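Local structure of hypoxanthine-guanine-xanthine phosphoribosyltransferase (Tritrichomonas foetus, 1HGX) at residues R155-Y160 with I174-E179; E102-T107 with C132-G137; D37-M42 with E94-L99; C44-A49 with P66-C71. The protein salvages purine bases for the parasite by transferring the phosphoribosyl group of 5-phospho-alpha-D-ribose 1-diphosphate to hypoxanthine, guanine or xanthine, giving IMP, GMP or XMP. All coordinates share one frame; numbering follows the deposited sequence.

Contact 1: R155-Y160 with I174-E179. With 5GP (guanosine-5'-monophosphate), chain C.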
# COMPACT_ATOMS: atom_id res chain seq x y z
N ARG A 155 14.39 -5.72 19.97
CA ARG A 155 13.58 -6.93 20.07
C ARG A 155 12.90 -7.11 18.71
O ARG A 155 12.97 -6.22 17.86
CB ARG A 155 12.50 -6.79 21.16
CG ARG A 155 13.01 -6.54 22.59
CD ARG A 155 13.73 -7.75 23.18
NE ARG A 155 12.88 -8.94 23.16
CZ ARG A 155 11.94 -9.23 24.06
NH1 ARG A 155 11.71 -8.41 25.08
NH2 ARG A 155 11.21 -10.31 23.91
N TYR A 156 12.26 -8.26 18.50
CA TYR A 156 11.58 -8.50 17.23
C TYR A 156 10.24 -7.80 17.28
O TYR A 156 9.36 -8.17 18.05
CB TYR A 156 11.38 -9.99 16.94
CG TYR A 156 10.98 -10.22 15.49
CD1 TYR A 156 11.95 -10.23 14.49
CD2 TYR A 156 9.65 -10.37 15.12
CE1 TYR A 156 11.60 -10.36 13.16
CE2 TYR A 156 9.29 -10.51 13.79
CZ TYR A 156 10.27 -10.51 12.82
OH TYR A 156 9.93 -10.64 11.50
N ILE A 157 10.12 -6.76 16.47
CA ILE A 157 8.92 -5.94 16.38
C ILE A 157 7.85 -6.58 15.50
O ILE A 157 8.13 -7.08 14.39
CB ILE A 157 9.28 -4.50 15.92
CG1 ILE A 157 10.33 -3.91 16.87
CG2 ILE A 157 8.04 -3.61 15.86
CD1 ILE A 157 9.96 -4.00 18.36
N ILE A 158 6.62 -6.49 15.97
CA ILE A 158 5.48 -7.07 15.28
C ILE A 158 4.29 -6.08 15.27
O ILE A 158 4.22 -5.19 16.12
CB ILE A 158 5.14 -8.43 15.99
CG1 ILE A 158 4.86 -9.50 14.95
CG2 ILE A 158 4.05 -8.29 17.04
CD1 ILE A 158 6.04 -9.79 14.09
N GLY A 159 3.43 -6.18 14.25
CA GLY A 159 2.26 -5.31 14.17
C GLY A 159 2.33 -4.12 13.23
O GLY A 159 3.41 -3.68 12.84
N TYR A 160 1.16 -3.63 12.84
CA TYR A 160 1.05 -2.47 11.95
C TYR A 160 1.97 -2.60 10.73
O TYR A 160 2.79 -1.72 10.46
CB TYR A 160 1.36 -1.19 12.74
CG TYR A 160 1.05 0.08 11.98
CD1 TYR A 160 -0.25 0.38 11.58
CD2 TYR A 160 2.07 0.98 11.65
CE1 TYR A 160 -0.53 1.55 10.86
CE2 TYR A 160 1.80 2.14 10.94
CZ TYR A 160 0.50 2.42 10.55
OH TYR A 160 0.25 3.58 9.87
N ILE A 174 2.17 -1.56 17.60
CA ILE A 174 3.54 -1.98 17.33
C ILE A 174 3.92 -2.64 18.66
O ILE A 174 3.77 -2.03 19.72
CB ILE A 174 4.44 -0.77 17.02
CG1 ILE A 174 4.13 -0.24 15.61
CG2 ILE A 174 5.91 -1.13 17.18
CD1 ILE A 174 4.80 1.07 15.30
N GLY A 175 4.35 -3.89 18.63
CA GLY A 175 4.70 -4.56 19.86
C GLY A 175 5.81 -5.56 19.69
O GLY A 175 6.31 -5.76 18.58
N ILE A 176 6.19 -6.20 20.79
CA ILE A 176 7.27 -7.19 20.82
C ILE A 176 6.71 -8.60 20.72
O ILE A 176 5.78 -8.96 21.44
CB ILE A 176 8.08 -7.06 22.15
CG1 ILE A 176 8.79 -5.70 22.20
CG2 ILE A 176 9.08 -8.21 22.28
CD1 ILE A 176 9.39 -5.36 23.54
N LEU A 177 7.29 -9.39 19.83
CA LEU A 177 6.88 -10.77 19.62
C LEU A 177 7.41 -11.57 20.82
O LEU A 177 8.58 -11.41 21.19
CB LEU A 177 7.50 -11.29 18.32
CG LEU A 177 7.01 -12.52 17.54
CD1 LEU A 177 8.09 -13.58 17.49
CD2 LEU A 177 5.71 -13.07 18.09
N LYS A 178 6.55 -12.37 21.45
CA LYS A 178 6.96 -13.19 22.60
C LYS A 178 8.10 -14.11 22.19
O LYS A 178 8.16 -14.55 21.04
CB LYS A 178 5.83 -14.09 23.07
CG LYS A 178 4.81 -13.45 23.97
CD LYS A 178 3.79 -14.50 24.37
CE LYS A 178 2.65 -13.88 25.15
NZ LYS A 178 1.66 -14.89 25.59
N GLU A 179 8.95 -14.45 23.15
CA GLU A 179 10.07 -15.35 22.89
C GLU A 179 9.56 -16.74 22.56
O GLU A 179 10.34 -17.69 22.48
CB GLU A 179 11.00 -15.40 24.10
CG GLU A 179 11.77 -14.11 24.32
CD GLU A 179 12.58 -13.71 23.10
OE1 GLU A 179 13.30 -14.58 22.55
OE2 GLU A 179 12.48 -12.54 22.68
P 5GP C . 18.84 -4.02 8.28
O1P 5GP C . 18.69 -2.62 8.71
O2P 5GP C . 19.34 -4.15 6.91
O3P 5GP C . 19.58 -4.81 9.28
O5' 5GP C . 17.42 -4.65 8.41
C5' 5GP C . 16.20 -4.00 8.10
C4' 5GP C . 15.33 -4.98 7.41
O4' 5GP C . 14.93 -6.08 8.25
C3' 5GP C . 14.06 -4.34 6.93
O3' 5GP C . 13.66 -5.13 5.81
C2' 5GP C . 13.17 -4.62 8.07
O2' 5GP C . 11.82 -4.60 7.65
C1' 5GP C . 13.55 -6.01 8.59
N9 5GP C . 13.43 -6.05 10.10
C8 5GP C . 14.35 -5.56 11.01
N7 5GP C . 13.98 -5.66 12.26
C5 5GP C . 12.71 -6.25 12.21
C6 5GP C . 11.78 -6.48 13.27
O6 5GP C . 11.97 -6.36 14.48
N1 5GP C . 10.53 -6.88 12.81
C2 5GP C . 10.21 -7.06 11.47
N2 5GP C . 9.00 -7.57 11.20
N3 5GP C . 11.10 -6.88 10.46
C4 5GP C . 12.33 -6.44 10.89

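Contact 2: E102-T107 with C132-G137. With 5GP (guanosine-5'-monophosphate), chain C.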
# COMPACT_ATOMS: atom_id res chain seq x y z
N GLU A 102 10.40 3.66 4.59
CA GLU A 102 10.75 2.34 5.10
C GLU A 102 10.05 2.03 6.42
O GLU A 102 9.55 2.93 7.10
CB GLU A 102 12.29 2.27 5.27
CG GLU A 102 12.85 0.97 5.85
CD GLU A 102 12.62 -0.26 4.97
OE1 GLU A 102 11.46 -0.66 4.77
OE2 GLU A 102 13.61 -0.83 4.49
N ASP A 103 9.97 0.74 6.77
CA ASP A 103 9.34 0.32 8.01
C ASP A 103 10.25 0.38 9.24
O ASP A 103 9.91 1.02 10.23
CB ASP A 103 8.64 -1.06 7.87
CG ASP A 103 9.53 -2.17 7.27
OD1 ASP A 103 10.76 -2.04 7.16
OD2 ASP A 103 8.96 -3.23 6.91
N ILE A 104 11.42 -0.26 9.17
CA ILE A 104 12.34 -0.26 10.29
C ILE A 104 13.78 -0.43 9.81
O ILE A 104 14.05 -1.13 8.83
CB ILE A 104 11.99 -1.38 11.32
CG1 ILE A 104 12.87 -1.28 12.57
CG2 ILE A 104 12.12 -2.75 10.69
CD1 ILE A 104 12.40 -2.17 13.69
N ILE A 105 14.69 0.29 10.45
CA ILE A 105 16.11 0.21 10.14
C ILE A 105 16.78 -0.48 11.32
O ILE A 105 16.69 -0.02 12.46
CB ILE A 105 16.70 1.61 9.89
CG1 ILE A 105 16.11 2.18 8.59
CG2 ILE A 105 18.23 1.55 9.81
CD1 ILE A 105 16.58 3.56 8.24
N ASP A 106 17.37 -1.64 11.04
CA ASP A 106 18.04 -2.44 12.05
C ASP A 106 19.55 -2.16 12.02
O ASP A 106 20.01 -1.22 12.65
CB ASP A 106 17.73 -3.92 11.79
CG ASP A 106 18.17 -4.83 12.93
OD1 ASP A 106 18.91 -4.39 13.84
OD2 ASP A 106 17.77 -6.01 12.90
N THR A 107 20.32 -2.95 11.27
CA THR A 107 21.76 -2.73 11.20
C THR A 107 22.10 -1.63 10.21
O THR A 107 23.23 -1.13 10.19
CB THR A 107 22.51 -3.99 10.77
OG1 THR A 107 22.18 -4.30 9.41
CG2 THR A 107 22.14 -5.17 11.66
N CYS A 132 10.19 3.11 12.13
CA CYS A 132 10.97 2.78 13.32
C CYS A 132 12.46 2.69 13.08
O CYS A 132 12.91 2.38 11.98
CB CYS A 132 10.54 1.43 13.92
SG CYS A 132 8.88 1.34 14.59
N ASP A 133 13.21 2.97 14.13
CA ASP A 133 14.65 2.84 14.11
C ASP A 133 14.96 1.95 15.32
O ASP A 133 14.66 2.33 16.45
CB ASP A 133 15.34 4.19 14.26
CG ASP A 133 16.85 4.06 14.20
OD1 ASP A 133 17.36 3.06 13.66
OD2 ASP A 133 17.54 4.98 14.68
N LYS A 134 15.47 0.75 15.07
CA LYS A 134 15.79 -0.17 16.16
C LYS A 134 17.09 0.28 16.83
O LYS A 134 18.11 0.45 16.17
CB LYS A 134 15.93 -1.60 15.64
CG LYS A 134 16.06 -2.63 16.75
CD LYS A 134 16.12 -4.05 16.23
CE LYS A 134 14.82 -4.47 15.59
NZ LYS A 134 14.77 -5.94 15.36
N ASP A 135 17.04 0.53 18.13
CA ASP A 135 18.23 0.96 18.86
C ASP A 135 19.11 -0.23 19.19
O ASP A 135 18.86 -0.96 20.16
CB ASP A 135 17.83 1.70 20.14
CG ASP A 135 19.02 2.32 20.85
OD1 ASP A 135 20.14 2.35 20.29
OD2 ASP A 135 18.81 2.80 21.98
N ILE A 136 20.14 -0.44 18.37
CA ILE A 136 21.08 -1.53 18.57
C ILE A 136 22.46 -0.96 18.89
O ILE A 136 23.46 -1.68 18.88
CB ILE A 136 21.17 -2.43 17.32
CG1 ILE A 136 21.73 -1.65 16.14
CG2 ILE A 136 19.79 -2.97 16.98
CD1 ILE A 136 22.14 -2.52 14.96
N GLY A 137 22.51 0.33 19.21
CA GLY A 137 23.77 0.97 19.50
C GLY A 137 24.37 1.47 18.20
O GLY A 137 23.64 1.94 17.33
P 5GP C . 18.84 -4.02 8.28
O1P 5GP C . 18.69 -2.62 8.71
O2P 5GP C . 19.34 -4.15 6.91
O3P 5GP C . 19.58 -4.81 9.28
O5' 5GP C . 17.42 -4.65 8.41
C5' 5GP C . 16.20 -4.00 8.10
C4' 5GP C . 15.33 -4.98 7.41
O4' 5GP C . 14.93 -6.08 8.25
C3' 5GP C . 14.06 -4.34 6.93
O3' 5GP C . 13.66 -5.13 5.81
C2' 5GP C . 13.17 -4.62 8.07
O2' 5GP C . 11.82 -4.60 7.65
C1' 5GP C . 13.55 -6.01 8.59
N9 5GP C . 13.43 -6.05 10.10
C8 5GP C . 14.35 -5.56 11.01
N7 5GP C . 13.98 -5.66 12.26
C5 5GP C . 12.71 -6.25 12.21
C6 5GP C . 11.78 -6.48 13.27
O6 5GP C . 11.97 -6.36 14.48
N1 5GP C . 10.53 -6.88 12.81
C2 5GP C . 10.21 -7.06 11.47
N2 5GP C . 9.00 -7.57 11.20
N3 5GP C . 11.10 -6.88 10.46
C4 5GP C . 12.33 -6.44 10.89

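Contact 3: D37-M42 with E94-L99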
# COMPACT_ATOMS: atom_id res chain seq x y z
N ASP A 37 5.81 21.85 -2.63
CA ASP A 37 5.93 22.35 -3.99
C ASP A 37 6.97 21.60 -4.80
O ASP A 37 7.37 22.04 -5.87
CB ASP A 37 6.25 23.85 -3.97
CG ASP A 37 7.61 24.15 -3.34
OD1 ASP A 37 8.01 23.47 -2.37
OD2 ASP A 37 8.28 25.10 -3.82
N LYS A 38 7.35 20.41 -4.34
CA LYS A 38 8.38 19.65 -5.01
C LYS A 38 7.99 18.49 -5.92
O LYS A 38 8.86 17.93 -6.60
CB LYS A 38 9.40 19.17 -3.98
CG LYS A 38 10.27 20.30 -3.44
CD LYS A 38 11.35 19.78 -2.50
CE LYS A 38 12.28 20.90 -2.08
NZ LYS A 38 11.53 21.99 -1.40
N ASN A 39 6.70 18.15 -5.97
CA ASN A 39 6.22 17.02 -6.79
C ASN A 39 7.20 15.86 -6.66
O ASN A 39 7.77 15.38 -7.65
CB ASN A 39 6.10 17.43 -8.27
CG ASN A 39 5.49 16.34 -9.11
OD1 ASN A 39 5.79 16.21 -10.30
ND2 ASN A 39 4.63 15.52 -8.50
N PRO A 40 7.40 15.38 -5.42
CA PRO A 40 8.33 14.28 -5.17
C PRO A 40 7.86 12.89 -5.54
O PRO A 40 6.67 12.63 -5.66
CB PRO A 40 8.53 14.37 -3.66
CG PRO A 40 7.12 14.66 -3.20
CD PRO A 40 6.71 15.76 -4.18
N VAL A 41 8.83 11.99 -5.69
CA VAL A 41 8.55 10.59 -5.94
C VAL A 41 8.67 9.99 -4.53
O VAL A 41 9.73 10.05 -3.90
CB VAL A 41 9.60 9.95 -6.88
CG1 VAL A 41 9.29 8.47 -7.07
CG2 VAL A 41 9.60 10.66 -8.23
N MET A 42 7.57 9.48 -4.01
CA MET A 42 7.54 8.88 -2.68
C MET A 42 7.63 7.38 -2.86
O MET A 42 6.67 6.75 -3.32
CB MET A 42 6.22 9.20 -1.99
CG MET A 42 5.82 10.64 -2.07
SD MET A 42 6.53 11.52 -0.73
CE MET A 42 5.44 11.08 0.46
N GLU A 94 15.85 10.75 -12.05
CA GLU A 94 16.86 11.75 -12.36
C GLU A 94 16.25 13.14 -12.24
O GLU A 94 15.23 13.43 -12.87
CB GLU A 94 17.37 11.53 -13.78
CG GLU A 94 18.40 12.52 -14.24
CD GLU A 94 18.80 12.34 -15.70
OE1 GLU A 94 18.07 11.64 -16.45
OE2 GLU A 94 19.84 12.90 -16.09
N GLY A 95 16.87 13.99 -11.42
CA GLY A 95 16.38 15.34 -11.23
C GLY A 95 15.12 15.50 -10.40
O GLY A 95 14.62 16.62 -10.26
N ARG A 96 14.61 14.41 -9.82
CA ARG A 96 13.40 14.47 -9.01
C ARG A 96 13.74 14.47 -7.53
O ARG A 96 14.82 14.03 -7.14
CB ARG A 96 12.54 13.24 -9.29
CG ARG A 96 12.07 13.10 -10.73
CD ARG A 96 11.00 14.12 -11.07
NE ARG A 96 9.83 13.99 -10.20
CZ ARG A 96 8.79 13.19 -10.43
NH1 ARG A 96 8.77 12.43 -11.52
NH2 ARG A 96 7.74 13.19 -9.61
N HIS A 97 12.85 15.01 -6.70
CA HIS A 97 13.04 15.01 -5.25
C HIS A 97 12.45 13.68 -4.81
O HIS A 97 11.29 13.39 -5.10
CB HIS A 97 12.35 16.21 -4.60
CG HIS A 97 12.96 17.53 -4.97
ND1 HIS A 97 14.11 18.01 -4.39
CD2 HIS A 97 12.62 18.43 -5.93
CE1 HIS A 97 14.46 19.15 -4.97
NE2 HIS A 97 13.57 19.42 -5.90
N VAL A 98 13.26 12.86 -4.15
CA VAL A 98 12.86 11.51 -3.75
C VAL A 98 12.88 11.27 -2.25
O VAL A 98 13.85 11.61 -1.56
CB VAL A 98 13.81 10.45 -4.38
CG1 VAL A 98 13.43 9.03 -3.96
CG2 VAL A 98 13.83 10.57 -5.90
N LEU A 99 11.82 10.63 -1.76
CA LEU A 99 11.72 10.25 -0.35
C LEU A 99 11.54 8.73 -0.30
O LEU A 99 10.71 8.17 -1.02
CB LEU A 99 10.53 10.92 0.33
CG LEU A 99 10.37 10.52 1.81
CD1 LEU A 99 11.50 11.11 2.64
CD2 LEU A 99 9.03 10.98 2.34
O HOH W 1 10.58 16.05 -8.08

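Contact 4: C44-A49 with P66-C71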
# COMPACT_ATOMS: atom_id res chain seq x y z
N CYS A 44 7.77 3.58 -1.62
CA CYS A 44 7.38 2.71 -0.53
C CYS A 44 8.15 1.40 -0.69
O CYS A 44 8.13 0.78 -1.77
CB CYS A 44 5.88 2.44 -0.58
SG CYS A 44 5.31 1.18 0.58
N VAL A 45 8.87 1.00 0.34
CA VAL A 45 9.60 -0.27 0.30
C VAL A 45 8.62 -1.32 0.82
O VAL A 45 8.33 -1.40 2.02
CB VAL A 45 10.89 -0.22 1.17
CG1 VAL A 45 11.63 -1.56 1.07
CG2 VAL A 45 11.80 0.96 0.72
N LEU A 46 8.06 -2.09 -0.11
CA LEU A 46 7.07 -3.12 0.21
C LEU A 46 7.72 -4.31 0.89
O LEU A 46 8.90 -4.57 0.66
CB LEU A 46 6.38 -3.58 -1.07
CG LEU A 46 5.58 -2.51 -1.79
CD1 LEU A 46 5.31 -2.95 -3.22
CD2 LEU A 46 4.29 -2.23 -1.05
N THR A 47 7.00 -5.03 1.75
CA THR A 47 5.59 -4.79 2.08
C THR A 47 5.39 -4.05 3.40
O THR A 47 4.49 -3.22 3.51
CB THR A 47 4.84 -6.15 2.21
OG1 THR A 47 4.82 -6.81 0.94
CG2 THR A 47 3.42 -5.98 2.72
N GLY A 48 6.19 -4.40 4.40
CA GLY A 48 6.06 -3.81 5.73
C GLY A 48 5.73 -2.34 5.88
O GLY A 48 4.92 -1.97 6.73
N ALA A 49 6.34 -1.51 5.05
CA ALA A 49 6.12 -0.07 5.11
C ALA A 49 4.79 0.40 4.51
O ALA A 49 4.40 1.55 4.72
CB ALA A 49 7.28 0.65 4.42
N PRO A 66 3.62 8.35 -6.42
CA PRO A 66 4.01 7.15 -5.68
C PRO A 66 4.80 6.18 -6.55
O PRO A 66 4.64 6.14 -7.77
CB PRO A 66 2.67 6.52 -5.29
CG PRO A 66 1.69 7.65 -5.36
CD PRO A 66 2.17 8.39 -6.60
N ASP A 67 5.69 5.42 -5.92
CA ASP A 67 6.45 4.40 -6.60
C ASP A 67 6.77 3.35 -5.55
O ASP A 67 6.71 3.62 -4.35
CB ASP A 67 7.71 4.95 -7.26
CG ASP A 67 8.13 4.13 -8.48
OD1 ASP A 67 7.76 2.94 -8.61
OD2 ASP A 67 8.83 4.70 -9.34
N TYR A 68 7.09 2.14 -6.00
CA TYR A 68 7.33 1.03 -5.09
C TYR A 68 8.55 0.24 -5.44
O TYR A 68 8.90 0.11 -6.62
CB TYR A 68 6.13 0.10 -5.12
CG TYR A 68 4.84 0.82 -4.81
CD1 TYR A 68 4.15 1.50 -5.80
CD2 TYR A 68 4.38 0.90 -3.50
CE1 TYR A 68 3.03 2.26 -5.50
CE2 TYR A 68 3.26 1.65 -3.18
CZ TYR A 68 2.59 2.33 -4.19
OH TYR A 68 1.52 3.13 -3.87
N ILE A 69 9.17 -0.34 -4.43
CA ILE A 69 10.35 -1.15 -4.65
C ILE A 69 10.30 -2.38 -3.73
O ILE A 69 9.77 -2.34 -2.62
CB ILE A 69 11.65 -0.32 -4.43
CG1 ILE A 69 12.85 -1.04 -5.05
CG2 ILE A 69 11.89 -0.06 -2.94
CD1 ILE A 69 14.09 -0.18 -5.15
N ILE A 70 10.75 -3.51 -4.27
CA ILE A 70 10.81 -4.75 -3.53
C ILE A 70 12.27 -5.19 -3.64
O ILE A 70 12.78 -5.44 -4.74
CB ILE A 70 9.89 -5.83 -4.15
CG1 ILE A 70 8.44 -5.33 -4.17
CG2 ILE A 70 9.99 -7.12 -3.35
CD1 ILE A 70 7.50 -6.22 -4.93
N CYS A 71 12.95 -5.25 -2.51
CA CYS A 71 14.36 -5.63 -2.48
C CYS A 71 14.71 -6.30 -1.16
O CYS A 71 13.88 -6.35 -0.26
CB CYS A 71 15.22 -4.38 -2.67
SG CYS A 71 14.91 -3.12 -1.45
O HOH W 2 11.38 -4.76 -0.16

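Contact 1: R155-Y160 with I174-E179
I158 and G175 form a hydrogen-bonded antiparallel pair: I158 N gives to G175 O at 2.7 Å, and G175 N returns a bond to I158 O. L177 N extends the ladder to Y156 O, its N-H aimed almost straight (173°). I157 and I176 make the non-hydrogen-bonded pair between these rungs.

The charged contact is at the end of the ladder. R155 bends at chi2 and chi3, which folds its guanidinium back over I176, and I176 CG2 lies against one face, 3.4 Å from NH2 and offset toward the rim. The same NH2 reaches E179 OE2 at 2.8 Å in a salt bridge that uses the anti lone pair of the carboxylate, the oxygen at the edge, tilted 27° from the guanidinium plane. E179 is poorly ordered, and R155 NH2 has a second carboxylate partner in E11.

Among the apolar contacts, I157 CG2 meets I174 CG2 at 3.5 Å, while L177 CB comes to the edge of the Y156 ring.

The base is read by I157 and Y156. I157 N donates to O6 of GMP at 2.7 Å, and I157 O accepts from the base N1 at 2.9 Å, so the backbone N and O of one residue meet both groups. The Y156 ring covers the base, with N1 over its face; chi1 of -166°, CG anti to the backbone N, turns the ring to the side where the base lies, and its OH is hydrogen-bonded to D163 O.

Strand 174-177 is the middle of a three-stranded antiparallel sheet, between 157-158 and 10-15, and Y160, just past strand 157-158, packs on helices 17-35 and 50-57.

Contact 2: E102-T107 with C132-G137
K134 runs beside D106, the two side chains pointing the same way, and its chain links the parallel strands 104-105 and 132-134 to the purine. Its CB lies 3.6 Å from I105 O, the carbonyl that also accepts the bond from K134 N, and near I104 CD1. With CG anti to the backbone N (chi1 -171°), the chain extends until it bends at chi3. CD passes D106 OD1 at 3.7 Å. CE touches I104 CD1 and comes close to the base. NZ then donates to both acceptors on one edge of guanine, O6 at 3.0 Å and N7 at 3.2 Å, and also to R155 O. Its ion pair with D106 OD2 is long, at 3.9 Å.

Segment 102-107 holds the ribose and phosphate. D103 OD1 takes the ribose O2' hydroxyl and also accepts from I104 N, while I104 CG2 packs on C2'. D106 N donates to phosphate O1P, and T107 grips O3P twice, through N and through OG1 at 2.7 Å. From segment 132-137, I136 CD1 rests against D106 O.

D106 is probably the proton acceptor, as in related enzymes, and its OD2 lies 3.9 Å from N7. K134 meets O6 and N7 of the bound nucleotide, atoms also present in IMP and XMP, consistent with the enzyme's use of all three bases.

Contact 3: D37-M42 with E94-L99
N39 O takes a hydrogen bond from R96 NH2 at 2.9 Å, the oxygen lying at the edge of the guanidinium and in its plane. V41 CG2 sits over the centre of one guanidinium face, 3.4 Å from CZ, the two side chains crossing at about a right angle. Bends at chi2 (-73°) and chi3 (-58°) curl R96 into this position. A second flat group, the H97 ring, is covered by K38: CD stands 3.7 Å above its centre in a CH-pi interaction, 11° off the ring normal. V41 N to H97 O and L99 N to V41 O are the parallel-strand bonds. On the next rungs M42 SD touches L99 CD2 at 4.0 Å.

A second shell fixes these groups. One water donates to N39 O and accepts from R96 NE and H97 N, tying the arginine to both backbones. E65 forms a salt bridge with R96 NH2, S125 OG bonds H97 ND1, and K38 NZ reaches F34 O.

Segments 37-42 and 94-99 lead into the starts of strands 41-45 and 97-102, neighbours in the mixed sheet. Strands 65-72 and 125-130 flank them, and helix 17-35 covers L99 and P40 through L31 and Y35.

Contact 4: C44-A49 with P66-C71
C44 and Y68 are neighbours on one face of the parallel strands 41-45 and 65-72, joined by helix 50-57 in a beta-alpha-beta unit of the phosphoribosyltransferase fold. C44 CB approaches the Y68 ring obliquely, 3.6 Å from CD2, and its SG stands beside the ring edge, 5.3 Å from the centroid, in a sulfur-aromatic contact. L46 slants across the same tyrosine: its CD1 lies 3.7 Å from Y68 CB, and CG and CD2 both approach Y68 CD2. With CG anti to the carbonyl carbon (chi1 -63°), the L46 branches are directed over this side, where CD1 also meets I70 CG1.

V45 and I69 pack on the other face, side by side and pointing the same way, their CG2 methyls 3.8 Å apart. Backbone bonds C44 N to D67 O, I69 N to C44 O and L46 N to I69 O hold the register. D67 OD1 accepts from Y68 N and K90 N and forms a long, weak ion pair with K87 NZ.

The Y68 and L46 side lies at the dimer interface, where L46 and I70 pack on Y68 of the second subunit and T47 OG1 is hydrogen-bonded to its OH. The peptide bond between L46 and T47 is cis. Just past the last rung a water bridges the separating strands, donating to L46 O at 2.6 Å and accepting from C71 N at 2.9 Å.

Overall arrangement
From the N terminus the chain passes strand 10-15 and helix 17-35, enters strand 41-45, then crosses through helix 50-57 to the parallel strand 65-72, closing contact 4. That loop is nested inside the longer one closed by contact 3, when strand 97-102 comes back beside 41-45; M42 O and D67 N probably bond between the two. The chain then turns a corner at D103 and contact 2 closes the next loop, through helix 109-119 and strand 125-130, at the far end of the same mixed sheet. There D103 packs on G48 of contact 4. Contact 1 follows in series, closing the small sheet in which strand 10-15 joins the C-terminal strands. I157 packs on I104 where contacts 1 and 2 share GMP.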